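PDB 3T33: G protein coupled receptor from Arabidopsis thaliana, which binds zinc as a member of the LanC-like protein family and may play a role in abscisic acid signalling. Local coordinates for residues Val330-Leu344 with Tyr355-Leu367. Numbering follows the deposited sequence.
Sequences VGICHGISGNTYVFL and YLYRAKAFASFLL. With ZN (zinc ion), chain B.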
loop_
_atom_site.group_PDB
_atom_site.type_symbol
_atom_site.label_atom_id
_atom_site.label_comp_id
_atom_site.label_asym_id
_atom_site.label_seq_id
_atom_site.Cartn_x
_atom_site.Cartn_y
_atom_site.Cartn_z
ATOM N N VAL A 330 -13.565 2.583 -3.938
ATOM C CA VAL A 330 -13.449 2.440 -2.510
ATOM C C VAL A 330 -12.033 2.008 -2.075
ATOM O O VAL A 330 -11.626 2.315 -0.954
ATOM C CB VAL A 330 -14.477 1.369 -2.047
ATOM C CG1 VAL A 330 -13.993 -0.067 -2.463
ATOM C CG2 VAL A 330 -14.792 1.431 -0.476
ATOM N N GLY A 331 -11.284 1.335 -2.965
ATOM C CA GLY A 331 -10.232 0.411 -2.577
ATOM C C GLY A 331 -8.816 0.915 -2.380
ATOM O O GLY A 331 -8.578 2.094 -2.309
ATOM N N ILE A 332 -7.880 -0.022 -2.280
ATOM C CA ILE A 332 -6.503 0.228 -2.003
ATOM C C ILE A 332 -5.697 0.558 -3.263
ATOM O O ILE A 332 -5.020 1.601 -3.295
ATOM C CB ILE A 332 -5.899 -0.980 -1.276
ATOM C CG1 ILE A 332 -6.365 -1.037 0.189
ATOM C CG2 ILE A 332 -4.371 -0.996 -1.350
ATOM C CD1 ILE A 332 -5.794 0.016 1.114
ATOM N N CYS A 333 -5.767 -0.305 -4.271
ATOM C CA CYS A 333 -5.038 -0.090 -5.516
ATOM C C CYS A 333 -5.305 1.303 -6.077
ATOM O O CYS A 333 -4.404 2.140 -6.140
ATOM C CB CYS A 333 -5.416 -1.154 -6.548
ATOM S SG CYS A 333 -4.083 -1.593 -7.690
ATOM N N HIS A 334 -6.547 1.544 -6.483
ATOM C CA HIS A 334 -6.934 2.835 -7.040
ATOM C C HIS A 334 -8.252 3.319 -6.445
ATOM O O HIS A 334 -9.292 3.278 -7.103
ATOM C CB HIS A 334 -7.044 2.751 -8.564
ATOM C CG HIS A 334 -7.460 1.403 -9.064
ATOM N ND1 HIS A 334 -6.554 0.424 -9.411
ATOM C CD2 HIS A 334 -8.688 0.871 -9.277
ATOM C CE1 HIS A 334 -7.205 -0.652 -9.816
ATOM N NE2 HIS A 334 -8.501 -0.407 -9.745
ATOM N N GLY A 335 -8.202 3.775 -5.198
ATOM C CA GLY A 335 -9.387 4.262 -4.518
ATOM C C GLY A 335 -9.055 5.150 -3.334
ATOM O O GLY A 335 -7.916 5.590 -3.175
ATOM N N ILE A 336 -10.056 5.415 -2.501
ATOM C CA ILE A 336 -9.874 6.254 -1.329
ATOM C C ILE A 336 -9.121 5.546 -0.198
ATOM O O ILE A 336 -8.151 6.086 0.308
ATOM C CB ILE A 336 -11.212 6.844 -0.847
ATOM C CG1 ILE A 336 -11.840 7.624 -2.015
ATOM C CG2 ILE A 336 -10.987 7.749 0.385
ATOM C CD1 ILE A 336 -13.300 8.117 -1.798
ATOM N N SER A 337 -9.461 4.312 0.168
ATOM C CA SER A 337 -8.698 3.658 1.249
ATOM C C SER A 337 -7.182 3.747 0.940
ATOM O O SER A 337 -6.360 3.976 1.837
ATOM C CB SER A 337 -9.140 2.205 1.489
ATOM O OG SER A 337 -10.557 2.054 1.642
ATOM N N GLY A 338 -6.810 3.597 -0.338
ATOM C CA GLY A 338 -5.389 3.538 -0.703
ATOM C C GLY A 338 -4.793 4.927 -0.698
ATOM O O GLY A 338 -3.687 5.120 -0.178
ATOM N N ASN A 339 -5.519 5.904 -1.261
ATOM C CA ASN A 339 -5.026 7.298 -1.210
ATOM C C ASN A 339 -4.898 7.908 0.228
ATOM O O ASN A 339 -4.027 8.739 0.479
ATOM C CB ASN A 339 -5.813 8.172 -2.157
ATOM C CG ASN A 339 -5.663 7.718 -3.612
ATOM O OD1 ASN A 339 -6.296 8.237 -4.484
ATOM N ND2 ASN A 339 -4.879 6.721 -3.844
ATOM N N THR A 340 -5.688 7.418 1.180
ATOM C CA THR A 340 -5.505 7.800 2.561
ATOM C C THR A 340 -4.063 7.673 3.049
ATOM O O THR A 340 -3.569 8.543 3.795
ATOM C CB THR A 340 -6.436 6.925 3.471
ATOM O OG1 THR A 340 -7.756 7.205 3.061
ATOM C CG2 THR A 340 -6.305 7.298 4.928
ATOM N N TYR A 341 -3.385 6.612 2.621
ATOM C CA TYR A 341 -2.012 6.324 3.049
ATOM C C TYR A 341 -1.070 7.394 2.621
ATOM O O TYR A 341 -0.011 7.627 3.260
ATOM C CB TYR A 341 -1.526 4.956 2.528
ATOM C CG TYR A 341 -1.983 3.772 3.404
ATOM C CD1 TYR A 341 -1.327 3.453 4.589
ATOM C CD2 TYR A 341 -3.095 3.019 3.057
ATOM C CE1 TYR A 341 -1.790 2.387 5.404
ATOM C CE2 TYR A 341 -3.559 1.971 3.873
ATOM C CZ TYR A 341 -2.891 1.641 5.009
ATOM O OH TYR A 341 -3.322 0.576 5.799
ATOM N N VAL A 342 -1.401 8.082 1.549
ATOM C CA VAL A 342 -0.552 9.248 1.234
ATOM C C VAL A 342 -0.472 10.216 2.434
ATOM O O VAL A 342 0.630 10.603 2.864
ATOM C CB VAL A 342 -1.056 10.009 -0.027
ATOM C CG1 VAL A 342 -0.211 11.213 -0.247
ATOM C CG2 VAL A 342 -0.929 9.127 -1.259
ATOM N N PHE A 343 -1.621 10.574 3.009
ATOM C CA PHE A 343 -1.595 11.493 4.158
ATOM C C PHE A 343 -0.938 10.944 5.389
ATOM O O PHE A 343 -0.165 11.618 6.024
ATOM C CB PHE A 343 -3.008 12.038 4.403
ATOM C CG PHE A 343 -3.647 12.525 3.139
ATOM C CD1 PHE A 343 -2.968 13.441 2.336
ATOM C CD2 PHE A 343 -4.878 12.035 2.721
ATOM C CE1 PHE A 343 -3.548 13.925 1.171
ATOM C CE2 PHE A 343 -5.471 12.494 1.572
ATOM C CZ PHE A 343 -4.802 13.422 0.762
ATOM N N LEU A 344 -1.234 9.698 5.711
ATOM C CA LEU A 344 -0.531 8.938 6.741
ATOM C C LEU A 344 0.950 8.911 6.505
ATOM O O LEU A 344 1.723 9.023 7.453
ATOM C CB LEU A 344 -1.011 7.495 6.775
ATOM C CG LEU A 344 -2.449 7.451 7.247
ATOM C CD1 LEU A 344 -2.963 5.980 7.167
ATOM C CD2 LEU A 344 -2.623 8.008 8.675
ATOM N N TYR A 355 -1.645 16.628 8.060
ATOM C CA TYR A 355 -1.577 15.386 7.293
ATOM C C TYR A 355 -2.417 14.305 7.941
ATOM O O TYR A 355 -3.188 13.654 7.244
ATOM C CB TYR A 355 -0.099 15.006 7.053
ATOM C CG TYR A 355 0.552 15.982 6.083
ATOM C CD1 TYR A 355 -0.054 16.237 4.859
ATOM C CD2 TYR A 355 1.741 16.656 6.379
ATOM C CE1 TYR A 355 0.477 17.137 3.923
ATOM C CE2 TYR A 355 2.324 17.578 5.432
ATOM C CZ TYR A 355 1.663 17.799 4.218
ATOM O OH TYR A 355 2.141 18.647 3.242
ATOM N N LEU A 356 -2.354 14.146 9.263
ATOM C CA LEU A 356 -3.325 13.255 9.994
ATOM C C LEU A 356 -4.777 13.640 9.758
ATOM O O LEU A 356 -5.703 12.786 9.493
ATOM C CB LEU A 356 -3.150 13.354 11.490
ATOM C CG LEU A 356 -3.405 12.120 12.360
ATOM C CD1 LEU A 356 -3.892 12.526 13.730
ATOM C CD2 LEU A 356 -4.297 11.052 11.737
ATOM N N TYR A 357 -4.986 14.948 9.851
ATOM C CA TYR A 357 -6.303 15.447 9.569
ATOM C C TYR A 357 -6.773 15.068 8.155
ATOM O O TYR A 357 -7.939 14.748 7.935
ATOM C CB TYR A 357 -6.367 16.961 9.749
ATOM C CG TYR A 357 -7.672 17.453 9.305
ATOM C CD1 TYR A 357 -8.817 17.270 10.082
ATOM C CD2 TYR A 357 -7.809 18.000 8.062
ATOM C CE1 TYR A 357 -10.062 17.692 9.628
ATOM C CE2 TYR A 357 -8.999 18.381 7.620
ATOM C CZ TYR A 357 -10.125 18.250 8.397
ATOM O OH TYR A 357 -11.331 18.693 7.843
ATOM N N ARG A 358 -5.879 15.162 7.183
ATOM C CA ARG A 358 -6.236 14.796 5.828
ATOM C C ARG A 358 -6.575 13.309 5.682
ATOM O O ARG A 358 -7.510 12.988 4.981
ATOM C CB ARG A 358 -5.208 15.301 4.819
ATOM C CG ARG A 358 -5.363 16.807 4.567
ATOM C CD ARG A 358 -4.258 17.322 3.659
ATOM N NE ARG A 358 -4.439 18.745 3.422
ATOM C CZ ARG A 358 -3.785 19.465 2.519
ATOM N NH1 ARG A 358 -2.881 18.911 1.736
ATOM N NH2 ARG A 358 -4.039 20.755 2.431
ATOM N N ALA A 359 -5.864 12.449 6.398
ATOM C CA ALA A 359 -6.143 11.009 6.382
ATOM C C ALA A 359 -7.464 10.826 7.112
ATOM O O ALA A 359 -8.332 10.077 6.692
ATOM C CB ALA A 359 -5.017 10.198 7.100
ATOM N N LYS A 360 -7.639 11.572 8.172
ATOM C CA LYS A 360 -8.903 11.497 8.910
ATOM C C LYS A 360 -10.101 11.899 8.035
ATOM O O LYS A 360 -11.160 11.269 8.064
ATOM C CB LYS A 360 -8.772 12.327 10.210
ATOM C CG LYS A 360 -9.989 12.702 10.946
ATOM C CD LYS A 360 -9.586 13.489 12.232
ATOM C CE LYS A 360 -10.778 13.635 13.206
ATOM N NZ LYS A 360 -10.516 14.727 14.168
ATOM N N ALA A 361 -9.929 12.929 7.221
ATOM C CA ALA A 361 -11.021 13.358 6.337
ATOM C C ALA A 361 -11.325 12.271 5.298
ATOM O O ALA A 361 -12.481 11.996 5.010
ATOM C CB ALA A 361 -10.672 14.669 5.636
ATOM N N PHE A 362 -10.296 11.634 4.739
ATOM C CA PHE A 362 -10.619 10.626 3.700
ATOM C C PHE A 362 -11.285 9.430 4.374
ATOM O O PHE A 362 -12.231 8.901 3.874
ATOM C CB PHE A 362 -9.372 10.199 2.944
ATOM C CG PHE A 362 -9.078 11.012 1.714
ATOM C CD1 PHE A 362 -9.366 12.368 1.658
ATOM C CD2 PHE A 362 -8.480 10.392 0.585
ATOM C CE1 PHE A 362 -9.079 13.123 0.511
ATOM C CE2 PHE A 362 -8.174 11.122 -0.551
ATOM C CZ PHE A 362 -8.467 12.520 -0.592
ATOM N N ALA A 363 -10.806 9.036 5.536
ATOM C CA ALA A 363 -11.425 7.951 6.257
ATOM C C ALA A 363 -12.860 8.268 6.693
ATOM O O ALA A 363 -13.744 7.391 6.626
ATOM C CB ALA A 363 -10.596 7.562 7.449
ATOM N N SER A 364 -13.079 9.500 7.172
ATOM C CA SER A 364 -14.450 9.930 7.498
ATOM C C SER A 364 -15.338 9.930 6.321
ATOM O O SER A 364 -16.483 9.464 6.432
ATOM C CB SER A 364 -14.451 11.303 8.134
ATOM O OG SER A 364 -13.548 11.266 9.209
ATOM N N PHE A 365 -14.838 10.404 5.171
ATOM C CA PHE A 365 -15.634 10.348 3.940
ATOM C C PHE A 365 -16.114 8.932 3.665
ATOM O O PHE A 365 -17.330 8.682 3.503
ATOM C CB PHE A 365 -14.838 10.856 2.741
ATOM C CG PHE A 365 -15.628 10.805 1.424
ATOM C CD1 PHE A 365 -15.572 9.686 0.593
ATOM C CD2 PHE A 365 -16.419 11.888 1.030
ATOM C CE1 PHE A 365 -16.343 9.634 -0.616
ATOM C CE2 PHE A 365 -17.168 11.845 -0.164
ATOM C CZ PHE A 365 -17.128 10.724 -0.979
ATOM N N LEU A 366 -15.163 7.985 3.635
ATOM C CA LEU A 366 -15.522 6.582 3.462
ATOM C C LEU A 366 -16.491 6.050 4.504
ATOM O O LEU A 366 -17.458 5.354 4.167
ATOM C CB LEU A 366 -14.266 5.683 3.486
ATOM C CG LEU A 366 -13.481 5.652 2.204
ATOM C CD1 LEU A 366 -12.216 4.926 2.489
ATOM C CD2 LEU A 366 -14.341 4.905 1.186
ATOM N N LEU A 367 -16.244 6.292 5.774
ATOM C CA LEU A 367 -17.219 5.762 6.734
ATOM C C LEU A 367 -18.613 6.373 6.573
ATOM O O LEU A 367 -19.651 5.679 6.677
ATOM C CB LEU A 367 -16.735 5.973 8.140
ATOM C CG LEU A 367 -17.495 5.357 9.325
ATOM C CD1 LEU A 367 -16.479 5.063 10.381
ATOM C CD2 LEU A 367 -18.511 6.296 9.928
HETATM ZN ZN ZN B . -4.782 -0.204 -9.378
#
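The ring of Phe343 turns its edge to the face of Phe362, a T-shaped pair with planes at 87° and centroids 4.9 Å apart; Phe343 CE2 stands over the centre of the Phe362 ring. One face of Phe343 carries Arg358 CB, a CH-pi contact 3.8 Å from the ring centroid and displaced toward the rim. At the edge of Phe362 lie Thr340 OG1 and Asn339 CB, while Ile336 CG2 meets its CD2 obliquely at 3.6 Å. Each phenylalanine is a knob in the opposite helix: Phe343 sits among Tyr355, Arg358, Ala359 and Phe362, and Phe362 among Ile336, Asn339, Thr340 and Phe343. The small Ala359 is consistent with the close approach of the backbones there, its CA 5.0 Å from Thr340 CA, and its CB takes Leu344 CD2 at 3.6 Å. Toward the other end Ile336 divides its branches: CG2, anti to the backbone N, reaches Phe362 and Leu366, whereas CD1 touches the rim carbon CE1 of Phe365. Leu366 also reaches the loop, with CD2 against Val330 CG2. The segments of helices 336-350 and 353-375 run antiparallel at 167°, axes 7.7 Å apart, as a helical hairpin of the LanC-like fold. The Thr340 hydroxyl is satisfied within its own helix: OG1 donates a hydrogen bond to Ile336 O from above the carbonyl plane, and Thr340 N bonds to the same oxygen. The extended Arg358 chain leads its guanidinium away to salt bridges with Glu319 and Glu17. Cys333 and His334, in the loop before helix 336-350, bind zinc together with Cys288; the interface is thus a largely apolar, aromatic seam behind the metal loop, which the backbone bonds Ser337 N to Val330 O (3.2 Å) and Gly338 N to Gly331 O join to the helix start.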